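Long-range contacts in D-3-phosphoglycerate dehydrogenase oxidoreductase protein (Ralstonia solanacearum, PDB 3GG9), which probably oxidises D-3-phosphoglycerate, using NAD as its cofactor: residues Asp227-Ile232 / Ala253-Glu258; Asp237-Lys242 / Leu265-Pro270. One frame throughout, in Å; residues are numbered along the deposited sequence. Where two conformers were deposited one is given.

In the fold
Both contacts join the same two crossovers of the seven-stranded parallel Rossmann sheet in the NAD-binding domain: the one from strand 218-221 to strand 246-249 and the one from there to strand 272-275. Contact 1 pairs the loops that precede helices 235-238 and 260-267; contact 2 pairs the ends and exits of those helices. Their centres lie about 17 Å apart, contact 1 nearer the centre of the chain at about 14 Å and contact 2 at about 23 Å. Each is partly buried. Contact 1 rests on a direct backbone bond and bridging waters, whereas contact 2 relies on apolar packing round a cis proline and an arginine set against carbonyl oxygens. Val256 and Leu238 pack against each other between them.

Contact 1 of 2, residues Asp227-Ile232 / Ala253-Glu258; sequences DETRSI and AELVEE. Unlike the reference sequence in segment 227-232: Ser231 (reference Gly).
Two loops of the Rossmann-type NAD-binding domain, each following a strand of the parallel sheet, meet where the type II turn from Thr229 to Ile232 docks on the 3-10 segment 253-255. A direct link is backbone to backbone: Ser231 N donates to Glu254 O at 2.9 Å, with an angle of 161° at the hydrogen and the donor in the carbonyl plane. That oxygen also accepts from a water 2.6 Å away, which bonds Ser231 OG in turn. A second water joins Ser231 OG to Glu258 N, to which it lies 3.1 Å. Beside this polar seam, Leu255 CD2 lies 3.5 Å from both Thr229 O and Thr229 OG1; the hydroxyl itself bonds Arg224 O. Arg230 runs alongside Glu254, its CG anti to the backbone N (chi1 -172°) and its chain bent at chi3, which brings NH2 within 3.9 Å of Glu254 CB. Their charged ends stay apart, with Arg230 NH2 5.3 Å from Glu254 OE1; Glu254 OE2 instead has a long, weak ion pair with Arg252. The chemistry implies that main-chain polarity and water, rather than an ion pair between the two segments, hold the turn in place, with Glu254 O gripped by two donors.

Contact 2 of 2, residues Asp237-Lys242 / Leu265-Pro270; sequences DLTRMK and LNRGRP
This contact joins the chain just beyond two helices of the Rossmann-type domain: the chain leaving helix 235-238 packs against the chain leaving helix 260-267, just before each enters a neighbouring strand of the parallel sheet. The evidence begins with a small apolar centre. Met241 crosses Pro270 obliquely, with its SD 3.8 Å from Pro270 CB, and its bend at chi3 (70°) lets CE also reach that atom. Leu238 CB approaches Pro270 CD at 4.1 Å; Phe247 of strand 246-249 touches all three side chains. The peptide before Pro270 is cis, and Pro270 CA makes a CA-H...O contact with Lys242 O at 3.5 Å. Both exits are turned sharply: a type I turn runs from Leu238 to Met241, and a Schellman motif ends the other helix at Gly268, whose phi is positive.

Arg269 reaches to the carbonyl oxygens of the Leu238-Met241 turn. Its NE gives a weak hydrogen bond to Thr239 O, 3.2 Å long and bent to 125°, and stands 2.9 Å from Met241 O. Lys242 CA sits over one face of the guanidinium, while Arg240 O lies at its edge, in plane. In one of its two deposited conformers, Arg240 NH1 forms a salt bridge with Asp237 OD2 at 2.9 Å, on the anti side and tilted out of the carboxylate plane. Thus the apolar packing gives way to a polar margin at Arg269, whose positive charge probably offsets the carbonyl dipoles gathered at the exit of helix 235-238.

Contact 1 of 2, residues Asp227-Ile232 / Ala253-Glu258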
loop_
_atom_site.group_PDB
_atom_site.type_symbol
_atom_site.label_atom_id
_atom_site.label_comp_id
_atom_site.label_asym_id
_atom_site.label_seq_id
_atom_site.Cartn_x
_atom_site.Cartn_y
_atom_site.Cartn_z
ATOM N N ASP A 227 22.217 10.217 -20.024
ATOM C CA ASP A 227 23.627 9.774 -19.967
ATOM C C ASP A 227 24.311 10.031 -18.632
ATOM O O ASP A 227 25.220 9.296 -18.240
ATOM C CB ASP A 227 24.449 10.389 -21.106
ATOM C CG ASP A 227 24.058 9.845 -22.464
ATOM O OD1 ASP A 227 24.012 10.639 -23.427
ATOM O OD2 ASP A 227 23.792 8.628 -22.575
ATOM N N GLU A 228 23.857 11.063 -17.929
ATOM C CA GLU A 228 24.383 11.372 -16.612
ATOM C C GLU A 228 23.914 10.374 -15.549
ATOM O O GLU A 228 24.680 10.040 -14.644
ATOM C CB GLU A 228 24.008 12.804 -16.205
ATOM C CG GLU A 228 24.824 13.912 -16.897
ATOM C CD GLU A 228 24.530 14.042 -18.391
ATOM O OE1 GLU A 228 23.365 14.326 -18.760
ATOM O OE2 GLU A 228 25.469 13.849 -19.199
ATOM N N THR A 229 22.677 9.886 -15.676
ATOM C CA THR A 229 22.051 9.062 -14.635
ATOM C C THR A 229 21.972 7.560 -14.921
ATOM O O THR A 229 21.605 6.776 -14.033
ATOM C CB THR A 229 20.625 9.519 -14.349
ATOM O OG1 THR A 229 19.835 9.341 -15.531
ATOM C CG2 THR A 229 20.589 10.971 -13.925
ATOM N N ARG A 230 22.282 7.146 -16.145
ATOM C CA ARG A 230 22.357 5.713 -16.433
ATOM C C ARG A 230 23.435 5.062 -15.561
ATOM O O ARG A 230 24.575 5.539 -15.531
ATOM C CB ARG A 230 22.646 5.479 -17.908
ATOM C CG ARG A 230 22.549 4.030 -18.335
ATOM C CD ARG A 230 22.806 3.871 -19.821
ATOM N NE ARG A 230 21.906 4.698 -20.628
ATOM C CZ ARG A 230 20.720 4.303 -21.084
ATOM N NH1 ARG A 230 19.985 5.138 -21.812
ATOM N NH2 ARG A 230 20.269 3.077 -20.824
ATOM N N SER A 231 23.043 4.006 -14.834
ATOM C CA SER A 231 23.901 3.238 -13.910
ATOM C C SER A 231 24.453 4.064 -12.763
ATOM O O SER A 231 25.500 3.731 -12.210
ATOM C CB SER A 231 25.064 2.533 -14.636
ATOM O OG SER A 231 24.603 1.787 -15.741
ATOM N N ILE A 232 23.735 5.124 -12.387
ATOM C CA ILE A 232 24.196 6.030 -11.335
ATOM C C ILE A 232 24.179 5.343 -9.970
ATOM O O ILE A 232 24.852 5.771 -9.029
ATOM C CB ILE A 232 23.365 7.348 -11.318
ATOM C CG1 ILE A 232 24.101 8.470 -10.567
ATOM C CG2 ILE A 232 21.935 7.106 -10.801
ATOM C CD1 ILE A 232 23.468 9.838 -10.707
ATOM N N ALA A 253 14.504 1.381 -14.740
ATOM C CA ALA A 253 15.377 0.267 -14.295
ATOM C C ALA A 253 16.878 0.503 -14.510
ATOM O O ALA A 253 17.724 0.082 -13.705
ATOM C CB ALA A 253 14.956 -1.029 -14.985
ATOM N N GLU A 254 17.197 1.217 -15.575
ATOM C CA GLU A 254 18.569 1.398 -16.027
ATOM C C GLU A 254 19.318 2.468 -15.228
ATOM O O GLU A 254 20.522 2.667 -15.422
ATOM C CB GLU A 254 18.582 1.720 -17.530
ATOM C CG GLU A 254 17.984 0.621 -18.426
ATOM C CD GLU A 254 16.485 0.793 -18.746
ATOM O OE1 GLU A 254 16.039 0.150 -19.720
ATOM O OE2 GLU A 254 15.749 1.542 -18.041
ATOM N N LEU A 255 18.615 3.139 -14.317
ATOM C CA LEU A 255 19.272 3.954 -13.290
ATOM C C LEU A 255 20.192 3.148 -12.376
ATOM O O LEU A 255 21.135 3.693 -11.828
ATOM C CB LEU A 255 18.251 4.679 -12.423
ATOM C CG LEU A 255 17.357 5.720 -13.097
ATOM C CD1 LEU A 255 16.331 6.252 -12.107
ATOM C CD2 LEU A 255 18.168 6.861 -13.663
ATOM N N VAL A 256 19.887 1.865 -12.187
ATOM C CA VAL A 256 20.746 0.961 -11.429
ATOM C C VAL A 256 21.537 0.164 -12.450
ATOM O O VAL A 256 20.977 -0.284 -13.447
ATOM C CB VAL A 256 19.937 -0.018 -10.541
ATOM C CG1 VAL A 256 20.859 -0.898 -9.687
ATOM C CG2 VAL A 256 18.971 0.744 -9.638
ATOM N N GLU A 257 22.835 -0.006 -12.212
ATOM C CA GLU A 257 23.655 -0.851 -13.083
ATOM C C GLU A 257 23.056 -2.235 -13.258
ATOM O O GLU A 257 22.418 -2.774 -12.365
ATOM C CB GLU A 257 25.115 -0.910 -12.617
ATOM C CG GLU A 257 25.386 -1.714 -11.357
ATOM C CD GLU A 257 26.886 -1.837 -11.064
ATOM O OE1 GLU A 257 27.258 -2.035 -9.896
ATOM O OE2 GLU A 257 27.696 -1.736 -12.007
ATOM N N GLU A 258 23.233 -2.760 -14.458
ATOM C CA GLU A 258 22.660 -4.014 -14.896
ATOM C C GLU A 258 22.944 -5.151 -13.901
ATOM O O GLU A 258 24.084 -5.331 -13.452
ATOM C CB GLU A 258 23.207 -4.310 -16.286
ATOM C CG GLU A 258 22.592 -5.486 -16.948
ATOM C CD GLU A 258 23.041 -5.616 -18.369
ATOM O OE1 GLU A 258 22.314 -6.268 -19.136
ATOM O OE2 GLU A 258 24.112 -5.058 -18.722
HETATM O O HOH W 1 22.047 0.864 -16.598
HETATM O O HOH W 2 25.368 -1.305 -16.203
#

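Contact 2 of 2, residues Asp237-Lys242 / Leu265-Pro270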
loop_
_atom_site.group_PDB
_atom_site.type_symbol
_atom_site.label_atom_id
_atom_site.label_comp_id
_atom_site.label_asym_id
_atom_site.label_seq_id
_atom_site.Cartn_x
_atom_site.Cartn_y
_atom_site.Cartn_z
ATOM N N ASP A 237 26.850 1.049 -3.983
ATOM C CA ASP A 237 25.856 1.932 -3.353
ATOM C C ASP A 237 24.773 1.147 -2.616
ATOM O O ASP A 237 24.454 1.437 -1.468
ATOM C CB ASP A 237 25.187 2.817 -4.410
ATOM C CG ASP A 237 26.148 3.815 -5.047
ATOM O OD1 ASP A 237 26.044 4.039 -6.277
ATOM O OD2 ASP A 237 26.993 4.379 -4.319
ATOM N N LEU A 238 24.155 0.189 -3.306
ATOM C CA LEU A 238 23.122 -0.656 -2.700
ATOM C C LEU A 238 23.624 -1.496 -1.520
ATOM O O LEU A 238 22.925 -1.648 -0.532
ATOM C CB LEU A 238 22.498 -1.565 -3.767
ATOM C CG LEU A 238 21.689 -0.853 -4.852
ATOM C CD1 LEU A 238 21.342 -1.838 -5.953
ATOM C CD2 LEU A 238 20.422 -0.180 -4.274
ATOM N N THR A 239 24.835 -2.051 -1.611
ATOM C CA THR A 239 25.347 -2.871 -0.506
ATOM C C THR A 239 25.810 -2.037 0.700
ATOM O O THR A 239 26.172 -2.581 1.730
ATOM C CB THR A 239 26.431 -3.884 -0.962
ATOM O OG1 THR A 239 27.448 -3.192 -1.673
ATOM C CG2 THR A 239 25.815 -4.962 -1.882
ATOM N N ARG A 240 25.761 -0.713 0.562
ATOM C CA ARG A 240 25.979 0.235 1.651
ATOM C C ARG A 240 24.741 0.305 2.552
ATOM O O ARG A 240 24.818 0.707 3.718
ATOM C CB ARG A 240 26.222 1.618 1.042
ATOM C CG ARG A 240 27.139 2.526 1.806
ATOM C CD ARG A 240 28.453 2.780 1.097
ATOM N NE ARG A 240 28.276 3.192 -0.294
ATOM C CZ ARG A 240 29.269 3.572 -1.095
ATOM N NH1 ARG A 240 29.019 3.911 -2.358
ATOM N NH2 ARG A 240 30.513 3.613 -0.635
ATOM N N MET A 241 23.589 -0.068 1.980
ATOM C CA MET A 241 22.288 0.029 2.659
ATOM C C MET A 241 22.175 -0.882 3.881
ATOM O O MET A 241 22.856 -1.911 3.958
ATOM C CB MET A 241 21.125 -0.214 1.673
ATOM C CG MET A 241 20.971 0.881 0.582
ATOM S SD MET A 241 19.554 0.777 -0.575
ATOM C CE MET A 241 18.178 1.149 0.511
ATOM N N LYS A 242 21.327 -0.507 4.836
ATOM C CA LYS A 242 21.060 -1.370 5.991
ATOM C C LYS A 242 20.489 -2.731 5.550
ATOM O O LYS A 242 19.832 -2.814 4.512
ATOM C CB LYS A 242 20.080 -0.721 6.965
ATOM C CG LYS A 242 20.463 0.674 7.424
ATOM C CD LYS A 242 19.404 1.215 8.367
ATOM C CE LYS A 242 19.659 2.664 8.657
ATOM N NZ LYS A 242 18.737 3.183 9.723
ATOM N N LEU A 265 20.426 -7.598 -3.495
ATOM C CA LEU A 265 19.440 -8.329 -2.694
ATOM C C LEU A 265 19.974 -9.687 -2.266
ATOM O O LEU A 265 19.810 -10.085 -1.112
ATOM C CB LEU A 265 18.099 -8.474 -3.419
ATOM C CG LEU A 265 17.224 -7.215 -3.505
ATOM C CD1 LEU A 265 16.057 -7.487 -4.430
ATOM C CD2 LEU A 265 16.720 -6.742 -2.136
ATOM N N ASN A 266 20.656 -10.366 -3.182
ATOM C CA ASN A 266 21.306 -11.638 -2.864
ATOM C C ASN A 266 22.452 -11.535 -1.851
ATOM O O ASN A 266 22.797 -12.525 -1.221
ATOM C CB ASN A 266 21.770 -12.347 -4.136
ATOM C CG ASN A 266 20.626 -13.009 -4.883
ATOM O OD1 ASN A 266 19.557 -13.250 -4.327
ATOM N ND2 ASN A 266 20.847 -13.298 -6.155
ATOM N N ARG A 267 23.029 -10.348 -1.680
ATOM C CA ARG A 267 24.061 -10.162 -0.650
ATOM C C ARG A 267 23.484 -9.637 0.677
ATOM O O ARG A 267 24.199 -9.524 1.682
ATOM C CB ARG A 267 25.247 -9.325 -1.169
ATOM C CG ARG A 267 25.823 -9.821 -2.510
ATOM C CD ARG A 267 27.341 -9.799 -2.593
ATOM N NE ARG A 267 27.916 -8.501 -2.958
ATOM C CZ ARG A 267 28.490 -8.210 -4.130
ATOM N NH1 ARG A 267 28.992 -6.997 -4.331
ATOM N NH2 ARG A 267 28.572 -9.113 -5.101
ATOM N N GLY A 268 22.184 -9.333 0.677
ATOM C CA GLY A 268 21.443 -9.041 1.901
ATOM C C GLY A 268 21.316 -7.578 2.288
ATOM O O GLY A 268 20.756 -7.263 3.347
ATOM N N ARG A 269 21.874 -6.696 1.459
ATOM C CA ARG A 269 21.794 -5.225 1.639
ATOM C C ARG A 269 21.471 -4.606 0.279
ATOM O O ARG A 269 22.250 -4.755 -0.658
ATOM C CB ARG A 269 23.099 -4.639 2.187
ATOM C CG ARG A 269 23.501 -5.197 3.554
ATOM C CD ARG A 269 24.952 -4.918 3.896
ATOM N NE ARG A 269 25.059 -3.635 4.565
ATOM C CZ ARG A 269 25.171 -3.470 5.876
ATOM N NH1 ARG A 269 25.237 -2.244 6.369
ATOM N NH2 ARG A 269 25.235 -4.518 6.686
ATOM N N PRO A 270 20.303 -3.939 0.144
ATOM C CA PRO A 270 19.241 -3.695 1.128
ATOM C C PRO A 270 18.493 -4.996 1.451
ATOM O O PRO A 270 18.724 -6.003 0.792
ATOM C CB PRO A 270 18.322 -2.718 0.399
ATOM C CG PRO A 270 18.472 -3.084 -1.046
ATOM C CD PRO A 270 19.956 -3.393 -1.183
#